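Local coordinates for fusarinine C esterase sidJ (PDB 6GUP), which hydrolyses the ester bonds of the fungal siderophore fusarinine C, releasing fusarinine and iron, but leaves triacetylfusarinine C intact, at residues H37-G43 against K116-H122; F252-D258 against L298-W302; L274-V280 against A313-S319. One frame throughout, in Å; residues are numbered along the deposited sequence.

Interaction 1 of 3, residues H37-G43 against K116-H122; sequences HSLLFVG and KIVLMGH
S38 to V42 pair with I117 to G121 as adjacent parallel strands in the central sheet of an alpha/beta-hydrolase fold. Six backbone hydrogen bonds join them, running from S38 N to K116 O at one end to H122 N and V42 O at the other. The shortest is V42 N to M120 O, 2.7 Å. At the N-terminal end a side chain prolongs the ladder. K116 N donates to H37 ND1 at 3.2 Å, and it lies in the plane of the imidazole. A water bridges S38 OG and K116 O, and S38 OG also bonds K104.

Apolar contacts form on both faces. On one, L119 CD1 touches both L40 CD2 and V42 CG2, under helix 86-108. On the other, L39 CD1 presses on V118 CG1 at 3.5 Å, a tight fit. M120 SD lies at the edge of the F41 ring, a Met-aromatic contact.

G121 belongs to a GxSxG pattern, consistent with a nucleophile elbow just beyond this strand. H122 ND1 bonds Q163. The F41 and H122 rings are near parallel but barely overlap. F41 CG is anti to its N (chi1 -179°), and the ring stands off the F41 and M120 face and leans toward H122, where F41 CZ lies 3.2 Å from H122 CB.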
loop_
_atom_site.group_PDB
_atom_site.type_symbol
_atom_site.label_atom_id
_atom_site.label_comp_id
_atom_site.label_asym_id
_atom_site.label_seq_id
_atom_site.Cartn_x
_atom_site.Cartn_y
_atom_site.Cartn_z
ATOM N N HIS A 37 16.030 -1.425 20.636
ATOM C CA HIS A 37 14.599 -1.211 20.862
ATOM C C HIS A 37 13.885 -0.756 19.588
ATOM O O HIS A 37 14.511 -0.202 18.679
ATOM C CB HIS A 37 14.413 -0.183 21.979
ATOM C CG HIS A 37 15.270 -0.441 23.180
ATOM N ND1 HIS A 37 15.187 -1.603 23.914
ATOM C CD2 HIS A 37 16.233 0.308 23.770
ATOM C CE1 HIS A 37 16.059 -1.561 24.905
ATOM N NE2 HIS A 37 16.706 -0.412 24.841
ATOM N N SER A 38 12.572 -0.988 19.543
ATOM C CA SER A 38 11.765 -0.779 18.336
ATOM C C SER A 38 10.416 -0.132 18.642
ATOM O O SER A 38 9.717 -0.556 19.562
ATOM C CB SER A 38 11.514 -2.121 17.648
ATOM O OG SER A 38 12.732 -2.760 17.315
ATOM N N LEU A 39 10.062 0.889 17.861
ATOM C CA LEU A 39 8.731 1.495 17.890
ATOM C C LEU A 39 8.038 1.207 16.558
ATOM O O LEU A 39 8.431 1.754 15.526
ATOM C CB LEU A 39 8.836 3.008 18.121
ATOM C CG LEU A 39 7.529 3.810 18.195
ATOM C CD1 LEU A 39 6.674 3.358 19.368
ATOM C CD2 LEU A 39 7.819 5.299 18.299
ATOM N N LEU A 40 7.024 0.339 16.586
ATOM C CA LEU A 40 6.207 0.053 15.404
ATOM C C LEU A 40 5.008 0.998 15.384
ATOM O O LEU A 40 4.152 0.951 16.270
ATOM C CB LEU A 40 5.736 -1.404 15.384
ATOM C CG LEU A 40 4.896 -1.852 14.174
ATOM C CD1 LEU A 40 5.606 -1.599 12.850
ATOM C CD2 LEU A 40 4.536 -3.322 14.302
ATOM N N PHE A 41 4.964 1.838 14.355
ATOM C CA PHE A 41 3.947 2.867 14.188
ATOM C C PHE A 41 2.928 2.362 13.168
ATOM O O PHE A 41 3.292 2.033 12.040
ATOM C CB PHE A 41 4.625 4.147 13.698
ATOM C CG PHE A 41 3.696 5.308 13.492
ATOM C CD1 PHE A 41 3.076 5.508 12.262
ATOM C CD2 PHE A 41 3.477 6.233 14.509
ATOM C CE1 PHE A 41 2.234 6.588 12.058
ATOM C CE2 PHE A 41 2.636 7.318 14.310
ATOM C CZ PHE A 41 2.018 7.497 13.081
ATOM N N VAL A 42 1.662 2.296 13.581
ATOM C CA VAL A 42 0.566 1.842 12.724
ATOM C C VAL A 42 -0.275 3.062 12.355
ATOM O O VAL A 42 -0.952 3.642 13.208
ATOM C CB VAL A 42 -0.308 0.782 13.439
ATOM C CG1 VAL A 42 -1.422 0.277 12.525
ATOM C CG2 VAL A 42 0.549 -0.387 13.913
ATOM N N GLY A 43 -0.222 3.449 11.081
ATOM C CA GLY A 43 -0.980 4.594 10.581
ATOM C C GLY A 43 -2.463 4.299 10.454
ATOM O O GLY A 43 -2.924 3.209 10.804
ATOM N N LYS A 116 13.189 -4.080 23.423
ATOM C CA LYS A 116 11.850 -3.690 23.844
ATOM C C LYS A 116 11.047 -3.274 22.625
ATOM O O LYS A 116 11.597 -2.695 21.682
ATOM C CB LYS A 116 11.911 -2.543 24.853
ATOM C CG LYS A 116 12.518 -2.957 26.181
ATOM C CD LYS A 116 12.162 -1.996 27.301
ATOM C CE LYS A 116 12.751 -2.456 28.625
ATOM N NZ LYS A 116 12.019 -3.610 29.217
ATOM N N ILE A 117 9.752 -3.581 22.649
ATOM C CA ILE A 117 8.858 -3.277 21.539
ATOM C C ILE A 117 7.662 -2.469 22.032
ATOM O O ILE A 117 7.008 -2.847 23.004
ATOM C CB ILE A 117 8.293 -4.538 20.843
ATOM C CG1 ILE A 117 9.326 -5.684 20.742
ATOM C CG2 ILE A 117 7.740 -4.148 19.480
ATOM C CD1 ILE A 117 10.208 -5.673 19.508
ATOM N N VAL A 118 7.374 -1.378 21.327
ATOM C CA VAL A 118 6.231 -0.518 21.612
ATOM C C VAL A 118 5.402 -0.406 20.336
ATOM O O VAL A 118 5.952 -0.176 19.257
ATOM C CB VAL A 118 6.690 0.882 22.069
ATOM C CG1 VAL A 118 5.500 1.817 22.273
ATOM C CG2 VAL A 118 7.507 0.776 23.351
ATOM N N LEU A 119 4.087 -0.572 20.468
ATOM C CA LEU A 119 3.162 -0.421 19.348
ATOM C C LEU A 119 2.436 0.914 19.478
ATOM O O LEU A 119 1.738 1.149 20.464
ATOM C CB LEU A 119 2.156 -1.572 19.332
ATOM C CG LEU A 119 1.266 -1.696 18.091
ATOM C CD1 LEU A 119 2.076 -2.093 16.864
ATOM C CD2 LEU A 119 0.152 -2.700 18.336
ATOM N N MET A 120 2.614 1.784 18.487
ATOM C CA MET A 120 1.956 3.089 18.459
ATOM C C MET A 120 0.902 3.120 17.357
ATOM O O MET A 120 1.177 2.735 16.221
ATOM C CB MET A 120 2.981 4.197 18.236
ATOM C CG MET A 120 2.395 5.599 18.287
ATOM S SD MET A 120 3.651 6.868 18.514
ATOM C CE MET A 120 2.624 8.330 18.587
ATOM N N GLY A 121 -0.299 3.578 17.709
ATOM C CA GLY A 121 -1.399 3.749 16.761
ATOM C C GLY A 121 -1.677 5.221 16.523
ATOM O O GLY A 121 -1.691 6.017 17.467
ATOM N N HIS A 122 -1.894 5.577 15.257
ATOM C CA HIS A 122 -2.194 6.948 14.848
ATOM C C HIS A 122 -3.554 6.957 14.167
ATOM O O HIS A 122 -3.792 6.167 13.250
ATOM C CB HIS A 122 -1.097 7.459 13.907
ATOM C CG HIS A 122 -1.511 8.605 13.034
ATOM N ND1 HIS A 122 -1.484 9.915 13.459
ATOM C CD2 HIS A 122 -1.941 8.636 11.750
ATOM C CE1 HIS A 122 -1.892 10.703 12.480
ATOM N NE2 HIS A 122 -2.176 9.951 11.432
HETATM O O HOH W 1 13.290 -4.232 19.573
#

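Interaction 2 of 3, residues F252-D258 against L298-W302; sequences FSSDLSD and LLSRW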
loop_
_atom_site.group_PDB
_atom_site.type_symbol
_atom_site.label_atom_id
_atom_site.label_comp_id
_atom_site.label_asym_id
_atom_site.label_seq_id
_atom_site.Cartn_x
_atom_site.Cartn_y
_atom_site.Cartn_z
ATOM N N PHE A 252 -14.130 3.833 20.316
ATOM C CA PHE A 252 -13.782 5.097 20.975
ATOM C C PHE A 252 -14.928 6.116 21.090
ATOM O O PHE A 252 -14.674 7.292 21.366
ATOM C CB PHE A 252 -12.587 5.731 20.244
ATOM C CG PHE A 252 -11.412 4.802 20.079
ATOM C CD1 PHE A 252 -10.827 4.198 21.190
ATOM C CD2 PHE A 252 -10.881 4.532 18.817
ATOM C CE1 PHE A 252 -9.746 3.340 21.048
ATOM C CE2 PHE A 252 -9.799 3.675 18.671
ATOM C CZ PHE A 252 -9.230 3.077 19.788
ATOM N N SER A 253 -16.178 5.679 20.906
ATOM C CA SER A 253 -17.336 6.574 21.069
ATOM C C SER A 253 -17.554 6.941 22.538
ATOM O O SER A 253 -17.407 6.102 23.426
ATOM C CB SER A 253 -18.618 5.962 20.491
ATOM O OG SER A 253 -18.686 6.174 19.093
ATOM N N SER A 254 -17.910 8.202 22.771
ATOM C CA SER A 254 -18.076 8.748 24.118
ATOM C C SER A 254 -19.310 8.242 24.871
ATOM O O SER A 254 -19.348 8.328 26.099
ATOM C CB SER A 254 -18.096 10.279 24.067
ATOM O OG SER A 254 -19.246 10.760 23.393
ATOM N N ASP A 255 -20.305 7.724 24.148
ATOM C CA ASP A 255 -21.548 7.225 24.762
ATOM C C ASP A 255 -21.596 5.695 24.956
ATOM O O ASP A 255 -22.665 5.144 25.236
ATOM C CB ASP A 255 -22.779 7.722 23.977
ATOM C CG ASP A 255 -22.849 7.177 22.555
ATOM O OD1 ASP A 255 -21.808 6.747 22.011
ATOM O OD2 ASP A 255 -23.953 7.194 21.971
ATOM N N LEU A 256 -20.452 5.017 24.817
ATOM C CA LEU A 256 -20.360 3.590 25.136
ATOM C C LEU A 256 -20.449 3.399 26.644
ATOM O O LEU A 256 -19.903 4.196 27.407
ATOM C CB LEU A 256 -19.050 2.981 24.623
ATOM C CG LEU A 256 -18.782 3.002 23.115
ATOM C CD1 LEU A 256 -17.470 2.290 22.821
ATOM C CD2 LEU A 256 -19.917 2.374 22.320
ATOM N N SER A 257 -21.136 2.340 27.065
ATOM C CA SER A 257 -21.316 2.042 28.486
ATOM C C SER A 257 -20.038 1.489 29.109
ATOM O O SER A 257 -19.120 1.065 28.403
ATOM C CB SER A 257 -22.452 1.033 28.679
ATOM O OG SER A 257 -22.111 -0.232 28.136
ATOM N N ASP A 258 -20.000 1.491 30.440
ATOM C CA ASP A 258 -18.894 0.890 31.194
ATOM C C ASP A 258 -18.799 -0.624 30.983
ATOM O O ASP A 258 -17.704 -1.187 31.053
ATOM C CB ASP A 258 -19.015 1.204 32.693
ATOM C CG ASP A 258 -18.698 2.657 33.020
ATOM O OD1 ASP A 258 -17.717 3.207 32.474
ATOM O OD2 ASP A 258 -19.425 3.251 33.842
ATOM N N LEU A 298 -14.025 11.256 28.991
ATOM C CA LEU A 298 -13.735 10.110 28.125
ATOM C C LEU A 298 -12.436 9.391 28.513
ATOM O O LEU A 298 -12.414 8.162 28.587
ATOM C CB LEU A 298 -13.690 10.543 26.653
ATOM C CG LEU A 298 -13.554 9.453 25.583
ATOM C CD1 LEU A 298 -14.652 8.410 25.716
ATOM C CD2 LEU A 298 -13.578 10.080 24.198
ATOM N N LEU A 299 -11.373 10.156 28.772
ATOM C CA LEU A 299 -10.082 9.581 29.203
ATOM C C LEU A 299 -10.151 8.898 30.571
ATOM O O LEU A 299 -9.555 7.835 30.758
ATOM C CB LEU A 299 -8.961 10.637 29.218
ATOM C CG LEU A 299 -8.342 11.082 27.888
ATOM C CD1 LEU A 299 -7.221 12.080 28.139
ATOM C CD2 LEU A 299 -7.821 9.907 27.068
ATOM N N SER A 300 -10.862 9.510 31.519
ATOM C CA SER A 300 -11.022 8.936 32.863
ATOM C C SER A 300 -11.830 7.637 32.843
ATOM O O SER A 300 -11.528 6.707 33.592
ATOM C CB SER A 300 -11.670 9.945 33.819
ATOM O OG SER A 300 -12.928 10.382 33.336
ATOM N N ARG A 301 -12.849 7.579 31.986
ATOM C CA ARG A 301 -13.634 6.354 31.797
ATOM C C ARG A 301 -12.816 5.233 31.140
ATOM O O ARG A 301 -12.967 4.065 31.505
ATOM C CB ARG A 301 -14.908 6.642 30.998
ATOM C CG ARG A 301 -15.908 7.494 31.767
ATOM C CD ARG A 301 -17.183 7.721 30.980
ATOM N NE ARG A 301 -17.960 6.482 30.896
ATOM C CZ ARG A 301 -18.407 5.894 29.781
ATOM N NH1 ARG A 301 -18.213 6.416 28.566
ATOM N NH2 ARG A 301 -19.092 4.757 29.891
ATOM N N TRP A 302 -11.952 5.588 30.188
ATOM C CA TRP A 302 -11.007 4.621 29.609
ATOM C C TRP A 302 -9.966 4.178 30.637
ATOM O O TRP A 302 -9.635 2.993 30.706
ATOM C CB TRP A 302 -10.300 5.187 28.371
ATOM C CG TRP A 302 -11.190 5.424 27.178
ATOM C CD1 TRP A 302 -12.504 5.062 27.030
ATOM C CD2 TRP A 302 -10.810 6.051 25.949
ATOM N NE1 TRP A 302 -12.965 5.444 25.794
ATOM C CE2 TRP A 302 -11.946 6.051 25.107
ATOM C CE3 TRP A 302 -9.620 6.623 25.478
ATOM C CZ2 TRP A 302 -11.927 6.601 23.821
ATOM C CZ3 TRP A 302 -9.602 7.170 24.197
ATOM C CH2 TRP A 302 -10.750 7.152 23.384
HETATM O O HOH W 2 -15.120 4.822 24.122
HETATM O O HOH W 3 -17.882 9.475 28.093
HETATM O O HOH W 4 -15.068 3.378 33.031
#
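F252 and W302 form the tightly packed end of this contact. Their rings meet obliquely, with planes at 57°, and F252 CD1 lies 3.7 Å from W302 CH2. L298 adds to this side: its CD1 touches S254 CA at 3.8 Å. Helix 125-134 packs on F252, and the ring of F265 stacks on W302.

The other end is polar and wetter. R301 reaches from the helix to the loop, its chain bent at chi3 (71°). R301 NH2 donates to L256 O at 2.7 Å, in the carbonyl plane and in the plane of the guanidinium. NH1 adds a weak bond to the same oxygen. D258 OD1 forms a salt bridge with R301 NH2, 3.3 Å, whose hydrogen bond is weak; the carboxylate is turned 53° from the guanidinium.

Waters bridge the two segments. One joins S253 O to W302 NE1 at the indole edge, another S254 O to R301 NH1, and a third D258 OD1 to R301 O. S253 to L256 form a type I beta turn, and S257 is the N-cap of helix 258-262. The whole is a turn and a helix start held by an arginine of helix 295-307, which flanks the sheet of the alpha/beta-hydrolase fold.

Interaction 3 of 3, residues L274-V280 against A313-S319; sequences LRGKLMV and AIWDENS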
loop_
_atom_site.group_PDB
_atom_site.type_symbol
_atom_site.label_atom_id
_atom_site.label_comp_id
_atom_site.label_asym_id
_atom_site.label_seq_id
_atom_site.Cartn_x
_atom_site.Cartn_y
_atom_site.Cartn_z
ATOM N N LEU A 274 0.131 -6.732 27.254
ATOM C CA LEU A 274 0.773 -5.454 27.562
ATOM C C LEU A 274 1.483 -5.542 28.911
ATOM O O LEU A 274 0.865 -5.329 29.957
ATOM C CB LEU A 274 -0.254 -4.312 27.559
ATOM C CG LEU A 274 0.238 -2.892 27.878
ATOM C CD1 LEU A 274 1.404 -2.480 26.990
ATOM C CD2 LEU A 274 -0.904 -1.894 27.746
ATOM N N ARG A 275 2.777 -5.866 28.877
ATOM C CA ARG A 275 3.631 -5.808 30.074
ATOM C C ARG A 275 4.302 -4.431 30.158
ATOM O O ARG A 275 5.524 -4.289 30.074
ATOM C CB ARG A 275 4.641 -6.969 30.135
ATOM C CG ARG A 275 5.542 -7.174 28.922
ATOM C CD ARG A 275 6.823 -7.896 29.319
ATOM N NE ARG A 275 7.668 -8.210 28.166
ATOM C CZ ARG A 275 7.514 -9.253 27.345
ATOM N NH1 ARG A 275 6.528 -10.136 27.514
ATOM N NH2 ARG A 275 8.360 -9.415 26.331
ATOM N N GLY A 276 3.460 -3.420 30.346
ATOM C CA GLY A 276 3.878 -2.023 30.344
ATOM C C GLY A 276 2.669 -1.113 30.445
ATOM O O GLY A 276 1.610 -1.535 30.918
ATOM N N LYS A 277 2.820 0.125 29.977
ATOM C CA LYS A 277 1.785 1.152 30.128
ATOM C C LYS A 277 1.054 1.445 28.819
ATOM O O LYS A 277 1.637 1.339 27.740
ATOM C CB LYS A 277 2.400 2.451 30.667
ATOM C CG LYS A 277 3.315 2.283 31.877
ATOM C CD LYS A 277 2.549 1.915 33.142
ATOM C CE LYS A 277 2.166 3.147 33.944
ATOM N NZ LYS A 277 1.017 2.881 34.851
ATOM N N LEU A 278 -0.227 1.805 28.931
ATOM C CA LEU A 278 -1.008 2.327 27.806
ATOM C C LEU A 278 -1.082 3.845 27.920
ATOM O O LEU A 278 -1.701 4.363 28.856
ATOM C CB LEU A 278 -2.425 1.739 27.796
ATOM C CG LEU A 278 -3.398 2.298 26.745
ATOM C CD1 LEU A 278 -2.909 2.022 25.328
ATOM C CD2 LEU A 278 -4.792 1.731 26.949
ATOM N N MET A 279 -0.459 4.553 26.977
ATOM C CA MET A 279 -0.550 6.015 26.917
ATOM C C MET A 279 -1.463 6.460 25.778
ATOM O O MET A 279 -1.216 6.138 24.617
ATOM C CB MET A 279 0.831 6.656 26.755
ATOM C CG MET A 279 0.809 8.170 26.926
ATOM S SD MET A 279 2.437 8.924 27.083
ATOM C CE MET A 279 3.084 8.658 25.434
ATOM N N VAL A 280 -2.516 7.200 26.123
ATOM C CA VAL A 280 -3.413 7.813 25.143
ATOM C C VAL A 280 -3.093 9.305 25.036
ATOM O O VAL A 280 -3.047 10.006 26.046
ATOM C CB VAL A 280 -4.894 7.608 25.532
ATOM C CG1 VAL A 280 -5.828 8.283 24.533
ATOM C CG2 VAL A 280 -5.211 6.121 25.619
ATOM N N ALA A 313 -2.670 -0.877 37.472
ATOM C CA ALA A 313 -2.015 0.382 37.103
ATOM C C ALA A 313 -1.441 0.283 35.687
ATOM O O ALA A 313 -0.274 0.601 35.446
ATOM C CB ALA A 313 -0.927 0.722 38.113
ATOM N N ILE A 314 -2.286 -0.155 34.755
ATOM C CA ILE A 314 -1.898 -0.340 33.354
ATOM C C ILE A 314 -1.900 0.998 32.614
ATOM O O ILE A 314 -0.973 1.298 31.869
ATOM C CB ILE A 314 -2.825 -1.357 32.647
ATOM C CG1 ILE A 314 -2.660 -2.738 33.293
ATOM C CG2 ILE A 314 -2.522 -1.435 31.149
ATOM C CD1 ILE A 314 -3.758 -3.722 32.962
ATOM N N TRP A 315 -2.956 1.783 32.812
ATOM C CA TRP A 315 -3.079 3.111 32.209
ATOM C C TRP A 315 -1.906 4.006 32.604
ATOM O O TRP A 315 -1.545 4.080 33.782
ATOM C CB TRP A 315 -4.395 3.758 32.646
ATOM C CG TRP A 315 -4.681 5.087 32.023
ATOM C CD1 TRP A 315 -4.328 6.310 32.508
ATOM C CD2 TRP A 315 -5.396 5.327 30.807
ATOM N NE1 TRP A 315 -4.771 7.301 31.668
ATOM C CE2 TRP A 315 -5.433 6.726 30.615
ATOM C CE3 TRP A 315 -6.011 4.495 29.859
ATOM C CZ2 TRP A 315 -6.060 7.316 29.511
ATOM C CZ3 TRP A 315 -6.635 5.082 28.760
ATOM C CH2 TRP A 315 -6.655 6.481 28.597
ATOM N N ASP A 316 -1.309 4.669 31.615
ATOM C CA ASP A 316 -0.242 5.628 31.867
ATOM C C ASP A 316 -0.884 6.928 32.329
ATOM O O ASP A 316 -1.644 7.543 31.577
ATOM C CB ASP A 316 0.603 5.867 30.607
ATOM C CG ASP A 316 1.981 6.434 30.924
ATOM O OD1 ASP A 316 2.115 7.226 31.881
ATOM O OD2 ASP A 316 2.940 6.082 30.212
ATOM N N GLU A 317 -0.569 7.349 33.556
ATOM C CA GLU A 317 -1.069 8.620 34.100
ATOM C C GLU A 317 -0.660 9.833 33.251
ATOM O O GLU A 317 -1.370 10.837 33.227
ATOM C CB GLU A 317 -0.628 8.813 35.561
ATOM C CG GLU A 317 0.860 9.081 35.775
ATOM C CD GLU A 317 1.200 9.433 37.214
ATOM O OE1 GLU A 317 2.281 10.020 37.435
ATOM O OE2 GLU A 317 0.396 9.135 38.123
ATOM N N ASN A 318 0.472 9.721 32.551
ATOM C CA ASN A 318 0.926 10.749 31.601
ATOM C C ASN A 318 0.084 10.870 30.316
ATOM O O ASN A 318 0.372 11.727 29.479
ATOM C CB ASN A 318 2.406 10.531 31.240
ATOM C CG ASN A 318 3.343 10.803 32.407
ATOM O OD1 ASN A 318 3.116 11.712 33.208
ATOM N ND2 ASN A 318 4.410 10.018 32.503
ATOM N N SER A 319 -0.929 10.016 30.148
ATOM C CA SER A 319 -1.969 10.224 29.139
ATOM C C SER A 319 -2.690 11.544 29.381
ATOM O O SER A 319 -2.847 11.978 30.526
ATOM C CB SER A 319 -3.004 9.101 29.189
ATOM O OG SER A 319 -2.405 7.836 28.990
HETATM O O HOH W 5 0.835 5.708 35.248
#
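L278 and W315 form a single backbone bridge where the loop 313-319 runs beside the start of a sheet strand. L278 N donates to I314 O at 3.1 Å, and D316 N donates to L278 O at 2.8 Å. A side chain continues the pattern: V280 N donates to S319 OG at 2.9 Å.

K277 adds a second polar grip. Bends at chi2 (-71°) and chi3 (-92°) curl its chain back over the loop. K277 NZ then bonds A313 O at 2.7 Å and W315 O at 3.0 Å, coming from above both carbonyl planes. A water links NZ to E317 N.

The apolar contacts lie to the side of these bonds. V280 CG2 comes within 3.3 Å of W315 CH2, and L278 CD2 approaches CE3 of the same indole. S319 OG lies over one face of that indole, offset toward the rim. L274 CD2 meets I314 CG2.

Within the loop, D316 to S319 form a type I beta turn, and this sets the serine. D316 O accepts from S319 N and from S319 OG; the hydroxyl bond lies on a lone pair. The S319 hydroxyl therefore gives its proton to D316 O and accepts from V280 N. D316 OD1 takes N318 N at 3.1 Å, an Asx turn at the same corner.

D307 OD1, at the C-terminal end of helix 295-307, accepts from W315 N. That helix packs on the indole, helix 268-271 meets L274 and I314, Y348 of helix 335-353 touches M279 and D316, and strand 278-283 lies between strands 159-163 and 320-322 in the sheet.

Interaction 1 comes first along the chain. It closes a loop of 72 residues, nearly half of it helix, and brings two neighbouring strands together in the middle of the sheet. Interactions 2 and 3 follow and cross, because their segments alternate. Interaction 2 ties the loop 252-258 to helix 295-307. Interaction 3 joins the start of strand 278-283 to the loop leading into the outermost strand 320-322. The two touch where L299 meets V280 and W302 meets W315, so helix 295-307 packs on strand 278-283 and on the loop 313-319. Interactions 1 and 3 belong to one sheet, with strand 159-163 between them. Interactions 1 and 2 do not touch; their centres are 24 Å apart.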